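Glycerol-3-phosphate dehydrogenase [NAD(+)] (Dunaliella salina, PDB 6IUY) probably catalyses NAD-dependent interconversion of dihydroxyacetone phosphate and glycerol 3-phosphate, and joins this dehydrogenase to a haloacid dehalogenase-like phosphatase domain for direct glycerol production. Local coordinates at residues R191-Y196 with G220-I225; S209-M214 with A237-W242; V298-E301 with G305-L308; I309-I312 with N318-Y321; P600-I603 with V608-S611. One frame throughout, in Å; residues are numbered along the deposited sequence.

Contact 1 of 5, residues R191-Y196 with G220-I225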
# COMPACT_ATOMS: atom_id res chain seq x y z
N ARG A 191 -34.34 -18.65 3.58
CA ARG A 191 -33.71 -17.64 4.42
C ARG A 191 -32.20 -17.78 4.35
O ARG A 191 -31.47 -16.78 4.30
CB ARG A 191 -34.19 -17.77 5.86
CG ARG A 191 -35.68 -17.51 6.01
CD ARG A 191 -35.92 -16.62 7.20
NE ARG A 191 -35.95 -17.36 8.44
CZ ARG A 191 -35.38 -16.94 9.57
NH1 ARG A 191 -34.72 -15.78 9.59
NH2 ARG A 191 -35.46 -17.69 10.67
N ILE A 192 -31.74 -19.03 4.35
CA ILE A 192 -30.33 -19.37 4.17
C ILE A 192 -29.80 -18.82 2.84
O ILE A 192 -28.70 -18.26 2.79
CB ILE A 192 -30.11 -20.90 4.23
CG1 ILE A 192 -30.15 -21.40 5.68
CG2 ILE A 192 -28.80 -21.30 3.58
CD1 ILE A 192 -30.19 -22.91 5.80
N ARG A 193 -30.59 -18.95 1.78
CA ARG A 193 -30.17 -18.53 0.45
C ARG A 193 -30.03 -17.01 0.37
O ARG A 193 -29.21 -16.50 -0.38
CB ARG A 193 -31.17 -19.03 -0.59
CG ARG A 193 -30.67 -18.99 -2.01
CD ARG A 193 -31.74 -19.45 -3.02
NE ARG A 193 -31.92 -20.90 -2.99
CZ ARG A 193 -31.04 -21.76 -3.51
NH1 ARG A 193 -29.93 -21.30 -4.09
NH2 ARG A 193 -31.26 -23.07 -3.45
N ARG A 194 -30.83 -16.29 1.16
CA ARG A 194 -30.81 -14.82 1.14
C ARG A 194 -29.71 -14.26 2.02
O ARG A 194 -29.33 -13.10 1.91
CB ARG A 194 -32.13 -14.24 1.63
CG ARG A 194 -33.38 -14.72 0.94
CD ARG A 194 -34.58 -14.25 1.75
NE ARG A 194 -34.62 -12.80 1.89
CZ ARG A 194 -35.64 -12.05 1.49
NH1 ARG A 194 -36.71 -12.63 0.95
NH2 ARG A 194 -35.61 -10.73 1.63
N LYS A 195 -29.23 -15.09 2.93
CA LYS A 195 -28.27 -14.66 3.93
C LYS A 195 -26.84 -14.92 3.48
O LYS A 195 -25.93 -14.20 3.87
CB LYS A 195 -28.55 -15.39 5.24
CG LYS A 195 -27.66 -15.03 6.40
CD LYS A 195 -28.17 -15.72 7.65
CE LYS A 195 -27.39 -15.33 8.85
NZ LYS A 195 -27.89 -16.08 9.99
N TYR A 196 -26.66 -15.96 2.67
CA TYR A 196 -25.32 -16.40 2.29
C TYR A 196 -25.15 -16.44 0.78
O TYR A 196 -26.13 -16.51 0.04
CB TYR A 196 -25.02 -17.78 2.87
CG TYR A 196 -25.11 -17.93 4.38
CD1 TYR A 196 -24.02 -17.65 5.20
CD2 TYR A 196 -26.28 -18.42 4.98
CE1 TYR A 196 -24.10 -17.81 6.57
CE2 TYR A 196 -26.37 -18.59 6.35
CZ TYR A 196 -25.27 -18.29 7.15
OH TYR A 196 -25.34 -18.46 8.52
N GLY A 220 -36.06 -23.14 -2.85
CA GLY A 220 -35.76 -24.19 -1.88
C GLY A 220 -34.49 -24.97 -2.22
O GLY A 220 -33.64 -24.49 -2.97
N ALA A 221 -34.36 -26.17 -1.67
CA ALA A 221 -33.18 -26.99 -1.94
C ALA A 221 -33.08 -27.32 -3.43
O ALA A 221 -34.10 -27.41 -4.13
CB ALA A 221 -33.21 -28.27 -1.11
N ASP A 222 -31.85 -27.50 -3.91
CA ASP A 222 -31.62 -27.79 -5.32
C ASP A 222 -31.70 -29.28 -5.54
O ASP A 222 -31.93 -29.75 -6.65
CB ASP A 222 -30.28 -27.22 -5.77
CG ASP A 222 -30.26 -25.70 -5.75
OD1 ASP A 222 -30.95 -25.10 -6.60
OD2 ASP A 222 -29.59 -25.11 -4.88
N ALA A 223 -31.54 -30.04 -4.45
CA ALA A 223 -31.70 -31.48 -4.53
C ALA A 223 -32.04 -32.06 -3.16
O ALA A 223 -31.57 -31.58 -2.13
CB ALA A 223 -30.44 -32.12 -5.09
N PHE A 224 -32.87 -33.10 -3.17
CA PHE A 224 -33.20 -33.82 -1.96
C PHE A 224 -32.62 -35.22 -2.04
O PHE A 224 -32.88 -35.95 -2.99
CB PHE A 224 -34.72 -33.85 -1.75
CG PHE A 224 -35.19 -34.83 -0.71
CD1 PHE A 224 -34.56 -34.92 0.51
CD2 PHE A 224 -36.27 -35.66 -0.97
CE1 PHE A 224 -35.00 -35.83 1.47
CE2 PHE A 224 -36.72 -36.57 -0.01
CZ PHE A 224 -36.09 -36.66 1.21
N ILE A 225 -31.78 -35.55 -1.07
CA ILE A 225 -31.25 -36.89 -0.90
C ILE A 225 -31.99 -37.51 0.27
O ILE A 225 -31.96 -36.98 1.39
CB ILE A 225 -29.73 -36.89 -0.61
CG1 ILE A 225 -28.95 -36.40 -1.83
CG2 ILE A 225 -29.27 -38.27 -0.16
CD1 ILE A 225 -27.49 -36.16 -1.57

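Contact 2 of 5, residues S209-M214 with A237-W242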
# COMPACT_ATOMS: atom_id res chain seq x y z
N SER A 209 -41.36 -33.65 5.37
CA SER A 209 -40.93 -32.28 5.62
C SER A 209 -39.64 -31.99 4.85
O SER A 209 -39.39 -30.85 4.45
CB SER A 209 -40.72 -32.03 7.12
OG SER A 209 -39.78 -32.96 7.66
N ASP A 210 -38.84 -33.03 4.62
CA ASP A 210 -37.55 -32.90 3.96
C ASP A 210 -37.72 -32.79 2.45
O ASP A 210 -37.06 -31.99 1.78
CB ASP A 210 -36.66 -34.08 4.32
CG ASP A 210 -36.57 -34.30 5.82
OD1 ASP A 210 -36.32 -33.31 6.55
OD2 ASP A 210 -36.74 -35.45 6.28
N LEU A 211 -38.62 -33.61 1.91
CA LEU A 211 -39.00 -33.52 0.51
C LEU A 211 -39.55 -32.14 0.23
O LEU A 211 -39.31 -31.55 -0.82
CB LEU A 211 -40.04 -34.57 0.16
CG LEU A 211 -40.64 -34.45 -1.24
CD1 LEU A 211 -39.57 -34.73 -2.27
CD2 LEU A 211 -41.81 -35.41 -1.39
N GLU A 212 -40.31 -31.64 1.19
CA GLU A 212 -40.92 -30.32 1.07
C GLU A 212 -39.85 -29.24 0.88
O GLU A 212 -40.07 -28.28 0.13
CB GLU A 212 -41.78 -30.03 2.31
CG GLU A 212 -42.64 -28.79 2.18
CD GLU A 212 -41.89 -27.50 2.49
OE1 GLU A 212 -41.12 -27.47 3.48
OE2 GLU A 212 -42.07 -26.52 1.73
N ALA A 213 -38.71 -29.41 1.54
CA ALA A 213 -37.60 -28.46 1.46
C ALA A 213 -37.25 -28.11 0.02
O ALA A 213 -36.88 -26.98 -0.25
CB ALA A 213 -36.37 -28.99 2.17
N MET A 214 -37.40 -29.06 -0.89
CA MET A 214 -37.16 -28.82 -2.32
C MET A 214 -38.42 -28.44 -3.10
O MET A 214 -38.41 -27.49 -3.88
CB MET A 214 -36.55 -30.05 -2.99
CG MET A 214 -36.51 -29.87 -4.51
SD MET A 214 -36.20 -31.35 -5.48
CE MET A 214 -36.61 -30.77 -7.13
N ALA A 237 -39.19 -41.61 -0.41
CA ALA A 237 -38.02 -42.08 -1.14
C ALA A 237 -38.20 -41.96 -2.65
O ALA A 237 -37.23 -41.73 -3.39
CB ALA A 237 -37.71 -43.51 -0.77
N SER A 238 -39.45 -42.09 -3.10
CA SER A 238 -39.79 -42.17 -4.53
C SER A 238 -39.56 -40.87 -5.28
O SER A 238 -39.10 -40.89 -6.42
CB SER A 238 -41.25 -42.59 -4.70
OG SER A 238 -41.58 -43.63 -3.80
N GLN A 239 -39.90 -39.74 -4.66
CA GLN A 239 -39.69 -38.44 -5.30
C GLN A 239 -38.31 -37.85 -4.95
O GLN A 239 -37.97 -36.75 -5.37
CB GLN A 239 -40.81 -37.47 -4.91
CG GLN A 239 -42.19 -37.86 -5.45
CD GLN A 239 -43.25 -36.79 -5.20
OE1 GLN A 239 -43.96 -36.81 -4.19
NE2 GLN A 239 -43.36 -35.85 -6.14
N ALA A 240 -37.52 -38.60 -4.18
CA ALA A 240 -36.18 -38.15 -3.82
C ALA A 240 -35.25 -38.14 -5.02
O ALA A 240 -35.40 -38.94 -5.95
CB ALA A 240 -35.60 -39.03 -2.72
N ASP A 241 -34.28 -37.23 -5.00
CA ASP A 241 -33.30 -37.11 -6.07
C ASP A 241 -32.23 -38.18 -5.97
O ASP A 241 -31.45 -38.39 -6.90
CB ASP A 241 -32.65 -35.72 -6.03
CG ASP A 241 -33.52 -34.66 -6.65
OD1 ASP A 241 -34.09 -34.92 -7.72
OD2 ASP A 241 -33.61 -33.56 -6.07
N TRP A 242 -32.19 -38.86 -4.84
CA TRP A 242 -31.15 -39.83 -4.58
C TRP A 242 -31.50 -40.53 -3.27
O TRP A 242 -31.71 -39.88 -2.25
CB TRP A 242 -29.78 -39.13 -4.52
CG TRP A 242 -28.59 -40.02 -4.33
CD1 TRP A 242 -28.58 -41.38 -4.26
CD2 TRP A 242 -27.22 -39.61 -4.19
NE1 TRP A 242 -27.30 -41.84 -4.08
CE2 TRP A 242 -26.45 -40.77 -4.03
CE3 TRP A 242 -26.58 -38.36 -4.18
CZ2 TRP A 242 -25.06 -40.73 -3.87
CZ3 TRP A 242 -25.22 -38.33 -4.02
CH2 TRP A 242 -24.47 -39.50 -3.87

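Contact 3 of 5, residues V298-E301 with G305-L308. With NAD (nicotinamide-adenine-dinucleotide), chain C.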
# COMPACT_ATOMS: atom_id res chain seq x y z
N VAL A 298 7.99 -32.57 -14.77
CA VAL A 298 9.38 -32.14 -14.83
C VAL A 298 9.85 -32.12 -16.28
O VAL A 298 10.05 -33.18 -16.86
CB VAL A 298 10.31 -33.06 -14.03
CG1 VAL A 298 11.74 -32.51 -14.01
CG2 VAL A 298 9.79 -33.27 -12.62
N HIS A 299 10.02 -30.94 -16.85
CA HIS A 299 10.55 -30.82 -18.20
C HIS A 299 11.86 -31.58 -18.33
O HIS A 299 12.73 -31.46 -17.47
CB HIS A 299 10.77 -29.36 -18.56
CG HIS A 299 11.41 -29.16 -19.90
ND1 HIS A 299 12.73 -28.79 -20.05
CD2 HIS A 299 10.90 -29.27 -21.15
CE1 HIS A 299 13.01 -28.68 -21.34
NE2 HIS A 299 11.92 -28.97 -22.03
N GLU A 300 11.99 -32.39 -19.38
CA GLU A 300 13.22 -33.17 -19.57
C GLU A 300 14.27 -32.31 -20.23
O GLU A 300 14.02 -31.70 -21.25
CB GLU A 300 12.96 -34.41 -20.41
CG GLU A 300 14.17 -35.30 -20.55
CD GLU A 300 13.88 -36.58 -21.35
OE1 GLU A 300 14.25 -36.63 -22.54
OE2 GLU A 300 13.30 -37.53 -20.79
N GLU A 301 15.45 -32.26 -19.64
CA GLU A 301 16.54 -31.49 -20.24
C GLU A 301 17.57 -32.45 -20.80
O GLU A 301 17.80 -33.52 -20.22
CB GLU A 301 17.16 -30.54 -19.20
CG GLU A 301 16.14 -29.57 -18.64
CD GLU A 301 16.72 -28.64 -17.56
OE1 GLU A 301 17.36 -27.63 -17.90
OE2 GLU A 301 16.51 -28.94 -16.38
N GLY A 305 18.32 -35.81 -19.07
CA GLY A 305 17.39 -36.82 -19.56
C GLY A 305 16.46 -37.36 -18.49
O GLY A 305 15.93 -36.62 -17.66
N ARG A 306 16.30 -38.68 -18.50
CA ARG A 306 15.35 -39.39 -17.66
C ARG A 306 15.84 -39.55 -16.25
O ARG A 306 15.07 -39.83 -15.33
CB ARG A 306 15.08 -40.77 -18.27
CG ARG A 306 14.08 -41.60 -17.49
CD ARG A 306 12.71 -41.54 -18.15
NE ARG A 306 11.62 -41.27 -17.21
CZ ARG A 306 10.71 -40.32 -17.39
NH1 ARG A 306 10.78 -39.55 -18.48
NH2 ARG A 306 9.72 -40.12 -16.51
N ASN A 307 17.14 -39.42 -16.06
CA ASN A 307 17.73 -39.66 -14.76
C ASN A 307 17.26 -38.67 -13.68
O ASN A 307 17.19 -39.00 -12.49
CB ASN A 307 19.25 -39.61 -14.91
CG ASN A 307 19.77 -40.68 -15.88
OD1 ASN A 307 20.01 -41.81 -15.47
ND2 ASN A 307 19.92 -40.33 -17.16
N LEU A 308 16.89 -37.47 -14.10
CA LEU A 308 16.41 -36.45 -13.16
C LEU A 308 15.12 -36.88 -12.50
O LEU A 308 14.99 -36.85 -11.27
CB LEU A 308 16.18 -35.13 -13.89
CG LEU A 308 15.70 -33.94 -13.06
CD1 LEU A 308 16.59 -33.74 -11.85
CD2 LEU A 308 15.71 -32.70 -13.94
PA NAD C . 13.36 -21.68 -12.29
O1A NAD C . 13.99 -22.43 -11.20
O2A NAD C . 13.74 -20.20 -12.35
O5B NAD C . 13.77 -22.31 -13.74
C5B NAD C . 14.17 -23.69 -13.84
C4B NAD C . 13.13 -24.48 -14.67
O4B NAD C . 13.15 -24.07 -15.91
C3B NAD C . 13.54 -25.95 -14.73
O3B NAD C . 12.79 -26.74 -13.93
C2B NAD C . 13.32 -26.34 -16.21
O2B NAD C . 12.59 -27.65 -16.25
C1B NAD C . 12.63 -25.37 -16.69
N9A NAD C . 12.86 -25.26 -18.07
C8A NAD C . 14.03 -25.03 -18.71
N7A NAD C . 13.76 -25.02 -20.04
C5A NAD C . 12.44 -25.26 -20.22
C6A NAD C . 11.65 -25.37 -21.35
N6A NAD C . 12.08 -25.26 -22.70
N1A NAD C . 10.33 -25.60 -21.23
C2A NAD C . 9.79 -25.74 -19.99
N3A NAD C . 10.56 -25.64 -18.88
C4A NAD C . 11.88 -25.40 -19.00
O3 NAD C . 11.77 -21.81 -12.12
PN NAD C . 10.89 -21.37 -10.85
O1N NAD C . 11.78 -20.95 -9.69
O2N NAD C . 9.99 -22.50 -10.41
O5D NAD C . 10.07 -20.09 -11.29
C5D NAD C . 9.01 -20.18 -12.22
C4D NAD C . 8.06 -19.01 -11.94
O4D NAD C . 7.94 -18.82 -10.64
C3D NAD C . 8.67 -17.74 -12.50
O3D NAD C . 7.74 -17.08 -13.20
C2D NAD C . 9.11 -16.92 -11.25
O2D NAD C . 9.11 -15.49 -11.64
C1D NAD C . 8.23 -17.25 -10.35
N1N NAD C . 8.67 -17.13 -8.98
C2N NAD C . 9.92 -17.55 -8.56
C3N NAD C . 10.29 -17.41 -7.22
C7N NAD C . 11.71 -17.86 -6.80
O7N NAD C . 12.17 -17.51 -5.73
N7N NAD C . 12.45 -18.72 -7.69
C4N NAD C . 9.43 -16.87 -6.29
C5N NAD C . 8.17 -16.48 -6.70
C6N NAD C . 7.80 -16.62 -8.04
O HOH W 1 16.00 -34.05 -17.20

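Contact 4 of 5, residues I309-I312 with N318-Y321. With NAD (nicotinamide-adenine-dinucleotide), chain C.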
# COMPACT_ATOMS: atom_id res chain seq x y z
N ILE A 309 14.17 -37.26 -13.35
CA ILE A 309 12.84 -37.71 -12.93
C ILE A 309 13.00 -38.87 -11.96
O ILE A 309 12.40 -38.87 -10.89
CB ILE A 309 11.99 -38.11 -14.16
CG1 ILE A 309 11.55 -36.86 -14.92
CG2 ILE A 309 10.79 -38.93 -13.75
CD1 ILE A 309 12.66 -36.20 -15.76
N GLU A 310 13.86 -39.83 -12.32
CA GLU A 310 14.08 -41.03 -11.50
C GLU A 310 14.74 -40.70 -10.18
O GLU A 310 14.51 -41.35 -9.16
CB GLU A 310 14.92 -42.05 -12.27
CG GLU A 310 14.29 -42.47 -13.63
CD GLU A 310 15.18 -43.40 -14.47
OE1 GLU A 310 16.25 -43.81 -13.99
OE2 GLU A 310 14.79 -43.73 -15.61
N TYR A 311 15.57 -39.66 -10.17
CA TYR A 311 16.23 -39.26 -8.94
C TYR A 311 15.16 -38.65 -8.02
O TYR A 311 15.09 -38.95 -6.83
CB TYR A 311 17.38 -38.28 -9.23
CG TYR A 311 18.14 -37.84 -7.98
CD1 TYR A 311 19.38 -38.40 -7.65
CD2 TYR A 311 17.62 -36.87 -7.14
CE1 TYR A 311 20.07 -38.00 -6.51
CE2 TYR A 311 18.29 -36.47 -6.01
CZ TYR A 311 19.51 -37.03 -5.69
OH TYR A 311 20.16 -36.60 -4.56
N ILE A 312 14.30 -37.82 -8.60
CA ILE A 312 13.26 -37.16 -7.81
C ILE A 312 12.34 -38.17 -7.17
O ILE A 312 12.05 -38.06 -5.98
CB ILE A 312 12.45 -36.18 -8.66
CG1 ILE A 312 13.35 -35.00 -9.07
CG2 ILE A 312 11.24 -35.69 -7.90
CD1 ILE A 312 12.79 -34.17 -10.19
N ASN A 318 14.75 -32.48 -5.83
CA ASN A 318 15.24 -31.98 -7.10
C ASN A 318 16.65 -31.46 -6.84
O ASN A 318 16.82 -30.40 -6.24
CB ASN A 318 14.33 -30.88 -7.65
CG ASN A 318 14.63 -30.54 -9.07
OD1 ASN A 318 15.78 -30.58 -9.50
ND2 ASN A 318 13.60 -30.21 -9.82
N PRO A 319 17.67 -32.23 -7.25
CA PRO A 319 19.02 -31.89 -6.79
C PRO A 319 19.63 -30.79 -7.63
O PRO A 319 20.71 -30.31 -7.32
CB PRO A 319 19.78 -33.21 -6.94
CG PRO A 319 19.12 -33.84 -8.16
CD PRO A 319 17.68 -33.37 -8.19
N ILE A 320 18.94 -30.38 -8.67
CA ILE A 320 19.44 -29.33 -9.56
C ILE A 320 18.88 -27.96 -9.22
O ILE A 320 19.60 -26.96 -9.26
CB ILE A 320 19.11 -29.62 -11.02
CG1 ILE A 320 19.68 -30.98 -11.45
CG2 ILE A 320 19.64 -28.54 -11.90
CD1 ILE A 320 19.25 -31.36 -12.86
N TYR A 321 17.59 -27.92 -8.92
CA TYR A 321 16.88 -26.66 -8.77
C TYR A 321 16.47 -26.39 -7.34
O TYR A 321 16.13 -25.27 -7.02
CB TYR A 321 15.66 -26.63 -9.69
CG TYR A 321 16.06 -26.67 -11.14
CD1 TYR A 321 16.49 -25.53 -11.78
CD2 TYR A 321 16.07 -27.87 -11.84
CE1 TYR A 321 16.90 -25.57 -13.11
CE2 TYR A 321 16.46 -27.92 -13.17
CZ TYR A 321 16.88 -26.77 -13.80
OH TYR A 321 17.27 -26.81 -15.13
PA NAD C . 13.36 -21.68 -12.29
O1A NAD C . 13.99 -22.43 -11.20
O2A NAD C . 13.74 -20.20 -12.35
O5B NAD C . 13.77 -22.31 -13.74
C5B NAD C . 14.17 -23.69 -13.84
C4B NAD C . 13.13 -24.48 -14.67
O4B NAD C . 13.15 -24.07 -15.91
C3B NAD C . 13.54 -25.95 -14.73
O3B NAD C . 12.79 -26.74 -13.93
C2B NAD C . 13.32 -26.34 -16.21
O2B NAD C . 12.59 -27.65 -16.25
C1B NAD C . 12.63 -25.37 -16.69
N9A NAD C . 12.86 -25.26 -18.07
C8A NAD C . 14.03 -25.03 -18.71
N7A NAD C . 13.76 -25.02 -20.04
C5A NAD C . 12.44 -25.26 -20.22
C6A NAD C . 11.65 -25.37 -21.35
N6A NAD C . 12.08 -25.26 -22.70
N1A NAD C . 10.33 -25.60 -21.23
C2A NAD C . 9.79 -25.74 -19.99
N3A NAD C . 10.56 -25.64 -18.88
C4A NAD C . 11.88 -25.40 -19.00
O3 NAD C . 11.77 -21.81 -12.12
PN NAD C . 10.89 -21.37 -10.85
O1N NAD C . 11.78 -20.95 -9.69
O2N NAD C . 9.99 -22.50 -10.41
O5D NAD C . 10.07 -20.09 -11.29
C5D NAD C . 9.01 -20.18 -12.22
C4D NAD C . 8.06 -19.01 -11.94
O4D NAD C . 7.94 -18.82 -10.64
C3D NAD C . 8.67 -17.74 -12.50
O3D NAD C . 7.74 -17.08 -13.20
C2D NAD C . 9.11 -16.92 -11.25
O2D NAD C . 9.11 -15.49 -11.64
C1D NAD C . 8.23 -17.25 -10.35
N1N NAD C . 8.67 -17.13 -8.98
C2N NAD C . 9.92 -17.55 -8.56
C3N NAD C . 10.29 -17.41 -7.22
C7N NAD C . 11.71 -17.86 -6.80
O7N NAD C . 12.17 -17.51 -5.73
N7N NAD C . 12.45 -18.72 -7.69
C4N NAD C . 9.43 -16.87 -6.29
C5N NAD C . 8.17 -16.48 -6.70
C6N NAD C . 7.80 -16.62 -8.04

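Contact 5 of 5, residues P600-I603 with V608-S611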
# COMPACT_ATOMS: atom_id res chain seq x y z
N PRO A 600 24.10 3.13 -17.56
CA PRO A 600 23.52 2.71 -16.28
C PRO A 600 23.49 3.84 -15.26
O PRO A 600 22.62 3.85 -14.38
CB PRO A 600 24.45 1.58 -15.83
CG PRO A 600 25.13 1.10 -17.09
CD PRO A 600 25.22 2.28 -18.00
N THR A 601 24.42 4.79 -15.36
CA THR A 601 24.52 5.86 -14.36
C THR A 601 23.32 6.80 -14.35
O THR A 601 23.16 7.58 -13.41
CB THR A 601 25.78 6.72 -14.57
OG1 THR A 601 25.66 7.42 -15.80
CG2 THR A 601 27.03 5.85 -14.60
N MET A 602 22.48 6.73 -15.38
CA MET A 602 21.30 7.59 -15.48
C MET A 602 20.06 7.01 -14.80
O MET A 602 18.96 7.51 -15.00
CB MET A 602 20.96 7.88 -16.94
CG MET A 602 21.91 8.85 -17.65
SD MET A 602 21.97 10.49 -16.89
CE MET A 602 20.26 11.00 -17.03
N ILE A 603 20.24 5.96 -14.00
CA ILE A 603 19.07 5.26 -13.44
C ILE A 603 18.29 6.13 -12.45
O ILE A 603 17.07 6.03 -12.38
CB ILE A 603 19.49 3.92 -12.76
CG1 ILE A 603 18.26 3.05 -12.43
CG2 ILE A 603 20.28 4.17 -11.50
CD1 ILE A 603 17.59 2.46 -13.62
N VAL A 608 14.43 12.29 -16.79
CA VAL A 608 15.20 12.86 -17.89
C VAL A 608 15.68 11.81 -18.88
O VAL A 608 15.68 12.04 -20.09
CB VAL A 608 16.42 13.63 -17.36
CG1 VAL A 608 17.32 14.03 -18.51
CG2 VAL A 608 15.98 14.84 -16.55
N ALA A 609 16.09 10.66 -18.35
CA ALA A 609 16.65 9.59 -19.17
C ALA A 609 15.61 8.95 -20.10
O ALA A 609 15.96 8.30 -21.09
CB ALA A 609 17.28 8.54 -18.28
N CYS A 610 14.33 9.11 -19.79
CA CYS A 610 13.31 8.48 -20.61
C CYS A 610 13.22 9.15 -21.98
O CYS A 610 12.89 8.50 -22.97
CB CYS A 610 11.95 8.53 -19.92
SG CYS A 610 11.38 10.20 -19.59
N SER A 611 13.54 10.45 -22.04
CA SER A 611 13.43 11.20 -23.29
C SER A 611 14.79 11.61 -23.87
O SER A 611 14.87 11.99 -25.03
CB SER A 611 12.55 12.44 -23.11
OG SER A 611 12.98 13.25 -22.01

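Contact 1 of 5, residues R191-Y196 with G220-I225
Arg193 meets Gly220 and Asp222 with one nitrogen of its guanidinium, NH2. CB points toward 220-225. CG, anti to the backbone N (chi1 -164°), carries the chain on in an extended line to CD. The side chain packs on Ile201 of strand 201-205. A bend at chi3 then turns the guanidinium. NE donates to Asp219 O, just before the second segment, and NH1 donates to Asn199 O. NH2 carries the contact itself. Arg193 NH2 donates to Gly220 O at 2.8 Å (152° at the hydrogen). The bond from Arg193 NH2 to Asp222 OD2, 3.0 Å, is a straighter one (168°) and part of a salt bridge. Both acceptors lie at the guanidinium edge, close to its plane. The carboxylate is turned nearly at right angles to that plane, and NH2 meets OD2 from above the carboxylate plane. With all three nitrogens bonded, the group is fixed in rotation. The contact ties the C-terminal part of helix 184-195 to the lead-in of strand 223-227. Strand 201-205, the parallel neighbour of 223-227, touches both partners, since Ile201 N also bonds Asp222 OD2. Leu31 of helix 26-33 packs against Asp222.

Contact 2 of 5, residues S209-M214 with A237-W242
Leu211 and Met214 both carry CG anti to the backbone N (chi1 172° and 171°). The CB bonds of both point toward 237-242, and these torsions carry Leu211 to Gln239 and Met214 to Asp241. In Gln239 and Asp241 CG is anti to the carbonyl carbon, and the end of Asp241 comes nearer to the helix. The two pairs each cross at about a right angle. In the first, the isobutyl fork of Leu211 lies against the base of Gln239. Leu211 CD1 is 4.0 Å from Gln239 CB. The other branch comes nearest the amide oxygen, with Leu211 CD2 3.8 Å from Gln239 OE1. In the second, the extended chain of Met214 brings its sulfur to the carboxylate, and Met214 SD is 3.5 Å from Asp241 OD2. No hydrogen bond joins the segments. Asp241 OD2 accepts from Phe224 N of strand 223-227, and the sulfur is a packing neighbour. The contact is van der Waals in kind. Helix 208-215 flanks the parallel sheet of the haloacid dehalogenase-like, Rossmann-type fold, and the loop leads into edge strand 242-244. The Leu211 side chain is about 10 Å from that of Asp206, which binds the magnesium ion with Asp41 and Asp43. The contact lies near that site, not in it.

Contact 3 of 5, residues V298-E301 with G305-L308
Glu301 and Gly305 make a local loop closure, backbone to backbone, between strand 293-297 and helix 307-315. The bond from Gly305 N to Glu301 O is short, 2.6 Å, and lies almost along the C=O axis (C=O...N 178°). A water accepts from Glu301 N and donates to Gly305 O. This makes a second, water-mediated link between the two residues. Gly305 has positive phi (55°), a conformation that favours glycine. Val298 CG1 packs on Leu308 CD2 at 4.0 Å. This is the loop after the second strand of a Rossmann-type domain, on the adenosine side of NAD. The CB bond of His299 points away from 305-308, and its ring lies face-on to the adenine, with NAD C6A 3.6 Å above the ring centre. The extended Glu300 lies alongside Gly305, with Glu300 CG 3.6 Å from Gly305 O. Its carboxylate makes only a long salt bridge, Glu300 OE2 to Arg306 NH1 at 4.0 Å. The firmer partner of Arg306 NH1 is Ser335 OG.

Contact 4 of 5, residues I309-I312 with N318-Y321
Asn318, whose amide end lies beside Ile312, has an OD1 gripped by two backbone amides. Ile320 N reaches Asn318 OD1 at 3.3 Å in the carbonyl plane, on a lone pair. Tyr321 N comes to Asn318 OD1 from well above that plane, also at 3.3 Å. The bond to Ile320 N makes an Asx turn and the one to Tyr321 N an Asx motif. Together they restrain the rotation of the amide. Ile312 and Asn318 lie side by side, with Ile312 CD1 4.1 Å from Asn318 ND2. The other half of the contact is a CH-pi pair. Pro319 CG sits over the face of Tyr311, 3.8 Å from the ring centroid and 28° off its normal. Tyr311 OH is bonded to Glu317 OE1. The Tyr321 ring, at the end of the motif, has Ile320 CG2 on one face and NAD C3B on the other. Tyr321 OH bonds Glu301 OE2. Polar bonds shape the loop and apolar contacts join it to helix 307-315, consistent with a fixed position for Tyr321 against the adenosine ribose.

Contact 5 of 5, residues P600-I603 with V608-S611
Met602 meets Ala609 and Val608 without any ring or planar side chain taking part. The peptide oxygen of Met602 has a methyl group near it, with Ala609 CB 3.8 Å from Met602 O, a van der Waals approach. The same methyl is close to the base of the methionine, Ala609 CB to Met602 CB 4.0 Å. Bends at chi2 (-61°) and chi3 (-59°) bring the far end of the methionine back to the alanine, Met602 CE to Ala609 CB 4.1 Å. The same end makes a loose approach to Val608, with Met602 CE 4.5 Å from Val608 CG1. No hydrogen bond crosses between the segments. The backbones are close here, Met602 CA to Ala609 CA 6.3 Å. Each segment is held locally. Ile603 N bonds Pro600 O in the 3-10 turn, and Ser611 N makes a weak bond to Val608 O. Ala609 O accepts from Arg592 NH2 of helix 585-594, where Ala609 also touches Thr589. The CB bond of Ile603 points away from 608-611, and its side chain packs on Ile590, Ile593 and Leu477. The arrangement is a short turn, a loop and a one-turn helix, 606-609, folded back against the helical C-terminal part of the dehydrogenase. It is plain apolar packing near the chain end, far from the coenzyme.

From the N terminus, the first two contacts fall in the phosphatase-like part. Contact 1 closes the loop from helix 184-195 round strand 201-205 and helix 208-215 to strand 223-227. Contact 2 opens inside that loop and closes beyond it, so the two cross. They touch through probable backbone hydrogen bonds from 220-225 to both segments of contact 2, joining helix 208-215 and the loop before strand 242-244 to the parallel sheet. Contacts 3 and 4 follow in series in the dehydrogenase. They share helix 307-315, lie 8 Å apart between centres, and both border NAD. Contact 5 folds the last helix back at the far end, about 61 Å from contact 1 between centres.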